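Local coordinates for protein putative cytochrome P450 YjiB (Bacillus subtilis subsp. subtilis, PDB 4RM4) that probably acts as a heme-dependent monooxygenase of the cytochrome P450 family, using molecular oxygen to oxidise organic substrates, at residues H25-Y30 against R281-A286; D54-V59 against P338-G343; N246-A251 against L357-A362. All coordinates share one frame; numbering follows the deposited sequence.

Contact 1: H25-Y30 against R281-A286; sequences HPFPWY and RFRAPA. With HEM (protoporphyrin IX containing Fe), chain B.
A small buried packing contact, in which the tip of one aromatic side chain meets backbone, joins the first modelled helix of the chain to the segment leaving helix 272-282. Phe27, in the first turn of helix 27-36, carries one side of it; Phe282 and Arg283 supply the other. The ring's far end does the touching: Phe27 CZ lies 3.5 Å from the carbonyl oxygen of Phe282 and 4.3 Å from Arg283 CG, and both approaches are oblique to the ring. CG of Phe27 stands beside its own backbone N and anti to the carbonyl carbon (chi1 -57°), which directs the ring to the other segment. Within the 25-30 segment, Pro26 lies over the centre of one face of this ring, its CG 4.0 Å above the plane, while Phe27 CE1 meets the edge of the Tyr30 ring. No hydrogen bond or salt bridge crosses between the segments, and just 115 Å² is buried.

Segment 281-286 begins in the ExxR signature of the P450 K helix, where Arg281 pairs with Glu278, and Arg283 is the first residue to leave helical geometry. The aliphatic part of Arg283 runs out nearly straight from CG, so the residue can offer CG to Phe27 while its guanidinium reaches past the contact to a salt bridge with Glu257 and hydrogen bonds to Ser254 and Tyr387. Arg319 is the second-shell partner here: it donates to the carbonyl oxygen of Phe282 and makes cation-pi interactions with both Phe27 and Phe282. Beyond the bend the chain turns to the cofactor, and Pro285 sets its ring against the methyl and vinyl substituents of pyrrole B, with CD 3.7 Å from the heme methyl CMB and CG 4.0 Å from the vinyl carbon CBB.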
# COMPACT_ATOMS: atom_id res chain seq x y z
N HIS A 25 -16.42 6.00 3.42
CA HIS A 25 -16.86 7.32 2.94
C HIS A 25 -16.32 8.45 3.80
O HIS A 25 -17.09 9.25 4.33
CB HIS A 25 -18.39 7.39 2.87
CG HIS A 25 -18.99 6.40 1.92
ND1 HIS A 25 -19.16 6.67 0.58
CD2 HIS A 25 -19.43 5.14 2.11
CE1 HIS A 25 -19.69 5.61 -0.01
NE2 HIS A 25 -19.86 4.67 0.90
N PRO A 26 -14.99 8.54 3.93
CA PRO A 26 -14.40 9.58 4.79
C PRO A 26 -14.24 10.94 4.11
O PRO A 26 -13.87 11.91 4.78
CB PRO A 26 -13.03 9.00 5.09
CG PRO A 26 -12.68 8.29 3.83
CD PRO A 26 -13.96 7.65 3.38
N PHE A 27 -14.51 11.01 2.81
CA PHE A 27 -14.14 12.19 2.04
C PHE A 27 -14.91 13.48 2.37
O PHE A 27 -14.32 14.55 2.39
CB PHE A 27 -14.15 11.85 0.55
CG PHE A 27 -13.22 10.71 0.23
CD1 PHE A 27 -11.84 10.91 0.22
CD2 PHE A 27 -13.71 9.43 0.03
CE1 PHE A 27 -10.96 9.86 -0.04
CE2 PHE A 27 -12.84 8.37 -0.22
CZ PHE A 27 -11.46 8.59 -0.25
N PRO A 28 -16.21 13.37 2.65
CA PRO A 28 -16.89 14.55 3.19
C PRO A 28 -16.24 15.10 4.46
O PRO A 28 -16.11 16.33 4.60
CB PRO A 28 -18.31 14.04 3.45
CG PRO A 28 -18.51 12.98 2.41
CD PRO A 28 -17.16 12.28 2.32
N TRP A 29 -15.81 14.23 5.37
CA TRP A 29 -15.16 14.70 6.59
C TRP A 29 -13.83 15.39 6.29
O TRP A 29 -13.57 16.47 6.83
CB TRP A 29 -14.97 13.58 7.61
CG TRP A 29 -14.27 14.04 8.85
CD1 TRP A 29 -14.74 14.90 9.80
CD2 TRP A 29 -12.95 13.66 9.28
NE1 TRP A 29 -13.81 15.09 10.79
CE2 TRP A 29 -12.70 14.34 10.49
CE3 TRP A 29 -11.97 12.82 8.76
CZ2 TRP A 29 -11.50 14.19 11.19
CZ3 TRP A 29 -10.78 12.68 9.45
CH2 TRP A 29 -10.56 13.37 10.65
N TYR A 30 -12.99 14.77 5.47
CA TYR A 30 -11.76 15.41 5.02
C TYR A 30 -12.08 16.80 4.45
O TYR A 30 -11.40 17.78 4.75
CB TYR A 30 -11.09 14.60 3.90
CG TYR A 30 -10.55 13.23 4.28
CD1 TYR A 30 -10.45 12.22 3.33
CD2 TYR A 30 -10.12 12.95 5.57
CE1 TYR A 30 -9.96 10.96 3.65
CE2 TYR A 30 -9.62 11.70 5.91
CZ TYR A 30 -9.54 10.71 4.94
OH TYR A 30 -9.05 9.47 5.25
N ARG A 281 -5.05 8.38 -6.65
CA ARG A 281 -5.44 9.70 -6.16
C ARG A 281 -6.76 9.62 -5.42
O ARG A 281 -6.91 10.16 -4.32
CB ARG A 281 -5.56 10.73 -7.30
CG ARG A 281 -5.84 12.13 -6.70
CD ARG A 281 -6.34 13.14 -7.74
NE ARG A 281 -7.62 12.77 -8.33
CZ ARG A 281 -8.81 13.15 -7.87
NH1 ARG A 281 -9.92 12.78 -8.51
NH2 ARG A 281 -8.91 13.93 -6.81
N PHE A 282 -7.72 8.95 -6.04
CA PHE A 282 -9.12 9.02 -5.60
C PHE A 282 -9.40 8.20 -4.34
O PHE A 282 -10.20 8.62 -3.50
CB PHE A 282 -10.04 8.57 -6.73
CG PHE A 282 -11.45 9.10 -6.63
CD1 PHE A 282 -11.70 10.46 -6.63
CD2 PHE A 282 -12.52 8.22 -6.56
CE1 PHE A 282 -13.01 10.93 -6.56
CE2 PHE A 282 -13.83 8.70 -6.49
CZ PHE A 282 -14.07 10.05 -6.48
N ARG A 283 -8.77 7.03 -4.23
CA ARG A 283 -9.00 6.11 -3.12
C ARG A 283 -7.71 5.43 -2.63
O ARG A 283 -7.58 4.21 -2.66
CB ARG A 283 -10.07 5.07 -3.47
CG ARG A 283 -11.50 5.63 -3.42
CD ARG A 283 -12.58 4.56 -3.69
NE ARG A 283 -13.93 5.03 -3.32
CZ ARG A 283 -14.87 5.39 -4.19
NH1 ARG A 283 -14.65 5.34 -5.50
NH2 ARG A 283 -16.06 5.81 -3.75
N ALA A 284 -6.78 6.26 -2.17
CA ALA A 284 -5.48 5.80 -1.67
C ALA A 284 -5.72 4.79 -0.57
O ALA A 284 -6.52 5.03 0.32
CB ALA A 284 -4.69 7.00 -1.13
N PRO A 285 -5.01 3.65 -0.61
CA PRO A 285 -5.13 2.58 0.38
C PRO A 285 -4.49 2.95 1.73
O PRO A 285 -4.87 2.42 2.77
CB PRO A 285 -4.35 1.41 -0.25
CG PRO A 285 -4.10 1.79 -1.67
CD PRO A 285 -4.10 3.28 -1.71
N ALA A 286 -3.51 3.84 1.69
CA ALA A 286 -2.83 4.24 2.92
C ALA A 286 -3.07 5.73 3.17
O ALA A 286 -2.27 6.56 2.77
CB ALA A 286 -1.33 3.92 2.84
CHA HEM B . 6.64 3.26 1.62
CHB HEM B . 2.10 3.41 -0.03
CHC HEM B . 2.70 -0.97 -2.10
CHD HEM B . 7.06 -1.34 -0.02
C1A HEM B . 5.37 3.71 1.32
C2A HEM B . 4.83 5.02 1.61
C3A HEM B . 3.58 5.06 1.16
C4A HEM B . 3.28 3.79 0.55
CMA HEM B . 2.60 6.27 1.25
CAA HEM B . 5.57 6.19 2.32
CBA HEM B . 5.58 5.99 3.82
CGA HEM B . 6.03 7.24 4.54
O1A HEM B . 5.99 7.20 5.80
O2A HEM B . 6.41 8.24 3.88
C1B HEM B . 1.91 2.26 -0.75
C2B HEM B . 0.74 1.98 -1.57
C3B HEM B . 0.90 0.77 -2.12
C4B HEM B . 2.18 0.24 -1.70
CMB HEM B . -0.46 2.94 -1.74
CAB HEM B . -0.01 -0.01 -3.10
CBB HEM B . -0.94 0.63 -3.81
C1C HEM B . 3.94 -1.43 -1.74
C2C HEM B . 4.55 -2.67 -2.19
C3C HEM B . 5.75 -2.75 -1.61
C4C HEM B . 5.94 -1.59 -0.78
CMC HEM B . 3.88 -3.64 -3.18
CAC HEM B . 6.84 -3.85 -1.71
CBC HEM B . 6.63 -5.07 -2.24
C1D HEM B . 7.34 -0.16 0.63
C2D HEM B . 8.54 0.07 1.40
C3D HEM B . 8.42 1.50 1.91
C4D HEM B . 7.16 2.00 1.40
CMD HEM B . 9.68 -0.94 1.62
CAD HEM B . 9.45 2.26 2.79
CBD HEM B . 10.40 3.01 1.84
CGD HEM B . 11.36 3.86 2.65
O1D HEM B . 12.39 4.29 2.06
O2D HEM B . 11.10 4.06 3.86
NA HEM B . 4.39 2.98 0.68
NB HEM B . 2.75 1.16 -0.85
NC HEM B . 4.81 -0.80 -0.88
ND HEM B . 6.57 0.99 0.65
FE HEM B . 4.69 1.16 -0.22
O HOH W 1 3.53 0.47 1.81

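Contact 2: D54-V59 against P338-G343; sequences DDVKKV and PHIAFG. With HEM (protoporphyrin IX containing Fe), chain B.
Ile340 meets Val56 and Lys57 where helix 53-61 packs just ahead of the heme-binding loop, whose Phe-x-x-Gly-x-x-x-Cys signature begins at Phe342 and runs to Cys349, the axial ligand by similarity. Ile340 CD1 lies 3.8 Å from Val56 CG1 and 4.1 Å from Lys57 CB. Its other branch, CG2, slants across the lysine chain and meets it at Lys57 CE, 4.1 Å away, the extended chain ending in a hydrogen bond to Tyr53. CG1 of Ile340 lies between the backbone N and the carbonyl carbon (chi1 39°), directing CD1 at the helix. Behind this apolar patch, a type I turn from Ile340 to Gly343 brings the chain against the porphyrin. Phe342 CE2 sits 3.6 Å from pyrrole carbon C3B of the heme. An alanine in place of Phe342 takes this ring from the pyrrole, and a gap would probably open between the heme and Leu280. Gly343 has backbone angles that call for glycine, and a side chain there would also collide with heme CAA. The turn is steadied by His339, whose ND1 accepts a hydrogen bond from Ala341 N almost in the ring plane, 3.0 Å long at 157°.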
# COMPACT_ATOMS: atom_id res chain seq x y z
N ASP A 54 -0.62 21.08 0.25
CA ASP A 54 0.70 21.66 0.49
C ASP A 54 1.26 21.32 1.88
O ASP A 54 2.44 21.02 2.04
CB ASP A 54 0.70 23.18 0.26
CG ASP A 54 0.45 23.55 -1.20
OD1 ASP A 54 0.60 22.67 -2.08
OD2 ASP A 54 0.11 24.72 -1.46
N ASP A 55 0.39 21.35 2.89
CA ASP A 55 0.81 21.04 4.25
C ASP A 55 1.20 19.57 4.38
O ASP A 55 2.27 19.24 4.92
CB ASP A 55 -0.28 21.42 5.24
CG ASP A 55 -0.57 22.91 5.26
OD1 ASP A 55 0.32 23.66 4.83
OD2 ASP A 55 -1.66 23.31 5.71
N VAL A 56 0.33 18.69 3.89
CA VAL A 56 0.62 17.26 3.91
C VAL A 56 1.93 16.94 3.20
O VAL A 56 2.76 16.19 3.71
CB VAL A 56 -0.52 16.43 3.27
CG1 VAL A 56 -0.04 14.99 3.02
CG2 VAL A 56 -1.75 16.44 4.16
N LYS A 57 2.13 17.51 2.02
CA LYS A 57 3.31 17.16 1.22
C LYS A 57 4.59 17.66 1.91
O LYS A 57 5.62 16.98 1.91
CB LYS A 57 3.19 17.72 -0.20
CG LYS A 57 4.17 17.11 -1.18
CD LYS A 57 3.86 17.52 -2.61
CE LYS A 57 4.74 16.77 -3.60
NZ LYS A 57 4.31 17.09 -4.99
N LYS A 58 4.51 18.84 2.52
CA LYS A 58 5.65 19.37 3.26
C LYS A 58 6.01 18.49 4.45
O LYS A 58 7.19 18.16 4.65
CB LYS A 58 5.39 20.80 3.73
CG LYS A 58 6.49 21.32 4.66
CD LYS A 58 6.52 22.85 4.73
CE LYS A 58 7.66 23.34 5.62
NZ LYS A 58 9.00 23.02 5.06
N VAL A 59 5.01 18.12 5.25
CA VAL A 59 5.26 17.26 6.42
C VAL A 59 5.95 15.96 5.98
O VAL A 59 6.98 15.57 6.52
CB VAL A 59 3.95 16.93 7.19
CG1 VAL A 59 4.18 15.83 8.25
CG2 VAL A 59 3.37 18.20 7.84
N PRO A 338 -0.40 14.57 -9.79
CA PRO A 338 0.60 14.60 -8.72
C PRO A 338 0.04 14.19 -7.36
O PRO A 338 0.22 14.88 -6.34
CB PRO A 338 1.01 16.08 -8.69
CG PRO A 338 -0.24 16.80 -9.10
CD PRO A 338 -0.98 15.90 -10.04
N HIS A 339 -0.64 13.05 -7.33
CA HIS A 339 -1.13 12.53 -6.06
C HIS A 339 0.05 12.15 -5.16
O HIS A 339 1.18 11.98 -5.61
CB HIS A 339 -2.03 11.32 -6.29
CG HIS A 339 -1.31 10.12 -6.82
ND1 HIS A 339 -0.49 9.33 -6.04
CD2 HIS A 339 -1.30 9.57 -8.06
CE1 HIS A 339 0.01 8.36 -6.79
NE2 HIS A 339 -0.47 8.48 -8.01
N ILE A 340 -0.22 12.03 -3.88
CA ILE A 340 0.83 11.57 -2.99
C ILE A 340 0.45 10.24 -2.33
O ILE A 340 0.78 9.99 -1.19
CB ILE A 340 1.27 12.65 -2.00
CG1 ILE A 340 0.09 13.47 -1.49
CG2 ILE A 340 2.22 13.62 -2.70
CD1 ILE A 340 0.54 14.69 -0.70
N ALA A 341 -0.20 9.37 -3.10
CA ALA A 341 -0.61 8.08 -2.55
C ALA A 341 0.58 7.23 -2.13
O ALA A 341 0.46 6.41 -1.22
CB ALA A 341 -1.46 7.34 -3.54
N PHE A 342 1.73 7.44 -2.78
CA PHE A 342 2.93 6.66 -2.50
C PHE A 342 3.90 7.45 -1.62
O PHE A 342 5.06 7.05 -1.43
CB PHE A 342 3.64 6.30 -3.82
CG PHE A 342 2.96 5.21 -4.61
CD1 PHE A 342 2.71 5.38 -5.97
CD2 PHE A 342 2.63 4.00 -4.03
CE1 PHE A 342 2.14 4.37 -6.71
CE2 PHE A 342 2.05 2.98 -4.77
CZ PHE A 342 1.80 3.16 -6.12
N GLY A 343 3.44 8.58 -1.09
CA GLY A 343 4.31 9.45 -0.32
C GLY A 343 5.07 10.45 -1.18
O GLY A 343 4.67 10.77 -2.31
CHA HEM B . 6.64 3.26 1.62
CHB HEM B . 2.10 3.41 -0.03
CHC HEM B . 2.70 -0.97 -2.10
CHD HEM B . 7.06 -1.34 -0.02
C1A HEM B . 5.37 3.71 1.32
C2A HEM B . 4.83 5.02 1.61
C3A HEM B . 3.58 5.06 1.16
C4A HEM B . 3.28 3.79 0.55
CMA HEM B . 2.60 6.27 1.25
CAA HEM B . 5.57 6.19 2.32
CBA HEM B . 5.58 5.99 3.82
CGA HEM B . 6.03 7.24 4.54
O1A HEM B . 5.99 7.20 5.80
O2A HEM B . 6.41 8.24 3.88
C1B HEM B . 1.91 2.26 -0.75
C2B HEM B . 0.74 1.98 -1.57
C3B HEM B . 0.90 0.77 -2.12
C4B HEM B . 2.18 0.24 -1.70
CMB HEM B . -0.46 2.94 -1.74
CAB HEM B . -0.01 -0.01 -3.10
CBB HEM B . -0.94 0.63 -3.81
C1C HEM B . 3.94 -1.43 -1.74
C2C HEM B . 4.55 -2.67 -2.19
C3C HEM B . 5.75 -2.75 -1.61
C4C HEM B . 5.94 -1.59 -0.78
CMC HEM B . 3.88 -3.64 -3.18
CAC HEM B . 6.84 -3.85 -1.71
CBC HEM B . 6.63 -5.07 -2.24
C1D HEM B . 7.34 -0.16 0.63
C2D HEM B . 8.54 0.07 1.40
C3D HEM B . 8.42 1.50 1.91
C4D HEM B . 7.16 2.00 1.40
CMD HEM B . 9.68 -0.94 1.62
CAD HEM B . 9.45 2.26 2.79
CBD HEM B . 10.40 3.01 1.84
CGD HEM B . 11.36 3.86 2.65
O1D HEM B . 12.39 4.29 2.06
O2D HEM B . 11.10 4.06 3.86
NA HEM B . 4.39 2.98 0.68
NB HEM B . 2.75 1.16 -0.85
NC HEM B . 4.81 -0.80 -0.88
ND HEM B . 6.57 0.99 0.65
FE HEM B . 4.69 1.16 -0.22
O HOH W 1 3.53 0.47 1.81

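Contact 3: N246-A251 against L357-A362; sequences NLISNA and LEANIA. With HEM (protoporphyrin IX containing Fe), chain B.
Ile248 of helix 226-257, the P450 I-helix, packs on two alanines one turn apart in helix 352-369, the L helix; the alanines present little more than a methyl each, and the isoleucine fills the space across from them. The tight part lies here: Ile248 CD1 is 3.7 Å from Ala362 CB, and its CG1 is 4.2 Å from Ala359 CA. Ile248 CG1 is anti to the carbonyl carbon (chi1 -71°), with CD1 extended beyond it, and this aims the branch at Ala362. Leu247 completes the apolar patch, its CD2 3.9 Å from Ala359 CB. The same methyl faces the cofactor, 3.3 Å from vinyl carbon CBB of the heme, so the leucine is wedged between the L helix and the porphyrin rim.

The short axes pass 9.8 Å apart at a crossing angle of -41°. The fit is looser at the flanks: the side chains of Glu358 and Ala251 come no closer than 5.1 and 6.2 Å to the opposing segment. Even so, the four touching residues are all buried, and no polar bond spans the interface; the polar side chains of Ser249 and Asn250 are bonded elsewhere.

Around the pair, Ile361 packs on helix 102-123, Phe135 of helix 131-136 touches Ala362, and helix 272-282 meets Leu247 through Leu280, Ala251 through Ala279 and Asn360 through Met272.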
# COMPACT_ATOMS: atom_id res chain seq x y z
N ASN A 246 -5.88 -3.51 -1.50
CA ASN A 246 -6.86 -2.44 -1.34
C ASN A 246 -6.85 -1.50 -2.54
O ASN A 246 -7.90 -0.97 -2.90
CB ASN A 246 -6.66 -1.70 -0.01
CG ASN A 246 -7.06 -2.55 1.19
OD1 ASN A 246 -7.88 -3.46 1.07
ND2 ASN A 246 -6.50 -2.25 2.35
N LEU A 247 -5.68 -1.31 -3.16
CA LEU A 247 -5.61 -0.53 -4.40
C LEU A 247 -6.46 -1.19 -5.47
O LEU A 247 -7.27 -0.54 -6.13
CB LEU A 247 -4.16 -0.38 -4.90
CG LEU A 247 -4.00 0.24 -6.31
CD1 LEU A 247 -4.73 1.57 -6.43
CD2 LEU A 247 -2.51 0.39 -6.68
N ILE A 248 -6.29 -2.50 -5.63
CA ILE A 248 -7.04 -3.22 -6.66
C ILE A 248 -8.55 -3.17 -6.42
O ILE A 248 -9.32 -2.88 -7.35
CB ILE A 248 -6.57 -4.66 -6.78
CG1 ILE A 248 -5.18 -4.71 -7.40
CG2 ILE A 248 -7.56 -5.45 -7.61
CD1 ILE A 248 -4.45 -6.05 -7.17
N SER A 249 -8.97 -3.44 -5.18
CA SER A 249 -10.39 -3.33 -4.81
C SER A 249 -10.94 -1.91 -5.02
O SER A 249 -12.00 -1.72 -5.61
CB SER A 249 -10.61 -3.75 -3.35
OG SER A 249 -10.11 -5.04 -3.08
N ASN A 250 -10.20 -0.92 -4.53
CA ASN A 250 -10.66 0.46 -4.60
C ASN A 250 -10.73 0.96 -6.05
O ASN A 250 -11.64 1.71 -6.40
CB ASN A 250 -9.73 1.40 -3.81
CG ASN A 250 -9.78 1.17 -2.31
OD1 ASN A 250 -10.64 0.45 -1.79
ND2 ASN A 250 -8.85 1.80 -1.60
N ALA A 251 -9.78 0.53 -6.88
CA ALA A 251 -9.79 0.90 -8.31
C ALA A 251 -10.99 0.30 -9.03
O ALA A 251 -11.68 0.97 -9.80
CB ALA A 251 -8.50 0.45 -8.99
N LEU A 357 2.47 -2.13 -11.42
CA LEU A 357 2.47 -3.30 -12.31
C LEU A 357 1.39 -4.30 -11.92
O LEU A 357 0.63 -4.77 -12.77
CB LEU A 357 3.83 -4.00 -12.29
CG LEU A 357 3.93 -5.27 -13.13
CD1 LEU A 357 3.55 -5.02 -14.59
CD2 LEU A 357 5.33 -5.84 -13.03
N GLU A 358 1.33 -4.65 -10.63
CA GLU A 358 0.28 -5.55 -10.17
C GLU A 358 -1.14 -5.04 -10.50
O GLU A 358 -1.99 -5.79 -10.98
CB GLU A 358 0.43 -5.83 -8.67
CG GLU A 358 1.69 -6.62 -8.33
CD GLU A 358 1.66 -7.15 -6.91
OE1 GLU A 358 2.65 -6.95 -6.18
OE2 GLU A 358 0.63 -7.75 -6.51
N ALA A 359 -1.40 -3.76 -10.23
CA ALA A 359 -2.72 -3.19 -10.47
C ALA A 359 -3.06 -3.16 -11.96
O ALA A 359 -4.19 -3.47 -12.35
CB ALA A 359 -2.81 -1.79 -9.88
N ASN A 360 -2.10 -2.76 -12.78
CA ASN A 360 -2.36 -2.70 -14.22
C ASN A 360 -2.75 -4.08 -14.72
O ASN A 360 -3.74 -4.24 -15.42
CB ASN A 360 -1.13 -2.19 -14.97
CG ASN A 360 -1.37 -2.07 -16.47
OD1 ASN A 360 -2.03 -2.91 -17.08
ND2 ASN A 360 -0.85 -1.01 -17.07
N ILE A 361 -1.94 -5.07 -14.36
CA ILE A 361 -2.20 -6.44 -14.77
C ILE A 361 -3.49 -7.01 -14.18
O ILE A 361 -4.33 -7.55 -14.90
CB ILE A 361 -1.01 -7.36 -14.44
CG1 ILE A 361 0.11 -7.10 -15.45
CG2 ILE A 361 -1.46 -8.81 -14.43
CD1 ILE A 361 1.33 -7.95 -15.27
N ALA A 362 -3.66 -6.86 -12.88
CA ALA A 362 -4.89 -7.30 -12.24
C ALA A 362 -6.13 -6.67 -12.87
O ALA A 362 -7.07 -7.37 -13.22
CB ALA A 362 -4.85 -7.04 -10.76
CHA HEM B . 6.64 3.26 1.62
CHB HEM B . 2.10 3.41 -0.03
CHC HEM B . 2.70 -0.97 -2.10
CHD HEM B . 7.06 -1.34 -0.02
C1A HEM B . 5.37 3.71 1.32
C2A HEM B . 4.83 5.02 1.61
C3A HEM B . 3.58 5.06 1.16
C4A HEM B . 3.28 3.79 0.55
CMA HEM B . 2.60 6.27 1.25
CAA HEM B . 5.57 6.19 2.32
CBA HEM B . 5.58 5.99 3.82
CGA HEM B . 6.03 7.24 4.54
O1A HEM B . 5.99 7.20 5.80
O2A HEM B . 6.41 8.24 3.88
C1B HEM B . 1.91 2.26 -0.75
C2B HEM B . 0.74 1.98 -1.57
C3B HEM B . 0.90 0.77 -2.12
C4B HEM B . 2.18 0.24 -1.70
CMB HEM B . -0.46 2.94 -1.74
CAB HEM B . -0.01 -0.01 -3.10
CBB HEM B . -0.94 0.63 -3.81
C1C HEM B . 3.94 -1.43 -1.74
C2C HEM B . 4.55 -2.67 -2.19
C3C HEM B . 5.75 -2.75 -1.61
C4C HEM B . 5.94 -1.59 -0.78
CMC HEM B . 3.88 -3.64 -3.18
CAC HEM B . 6.84 -3.85 -1.71
CBC HEM B . 6.63 -5.07 -2.24
C1D HEM B . 7.34 -0.16 0.63
C2D HEM B . 8.54 0.07 1.40
C3D HEM B . 8.42 1.50 1.91
C4D HEM B . 7.16 2.00 1.40
CMD HEM B . 9.68 -0.94 1.62
CAD HEM B . 9.45 2.26 2.79
CBD HEM B . 10.40 3.01 1.84
CGD HEM B . 11.36 3.86 2.65
O1D HEM B . 12.39 4.29 2.06
O2D HEM B . 11.10 4.06 3.86
NA HEM B . 4.39 2.98 0.68
NB HEM B . 2.75 1.16 -0.85
NC HEM B . 4.81 -0.80 -0.88
ND HEM B . 6.57 0.99 0.65
FE HEM B . 4.69 1.16 -0.22
O HOH W 1 3.53 0.47 1.81

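In the fold
The three contacts show how a heme can be gripped by segments far apart in sequence, each contact sending one arm to the cofactor. Contact 1 touches both others: Ala284 CB lies 4.0 Å from Ala341 CB of contact 2, and Arg283 O is 2.9 Å from Asn250 ND2 of contact 3, a probable hydrogen bond tying the chain after helix 272-282 to helix 226-257. Contacts 2 and 3 do not meet; their centres are 21 Å apart and their nearest atoms about 5 Å. Both touch the heme, whose iron carries a water at 2.4 Å. By similarity Cys349 is the axial ligand, about 10 Å from Ile340 and 9 Å from Leu247, side chain to side chain.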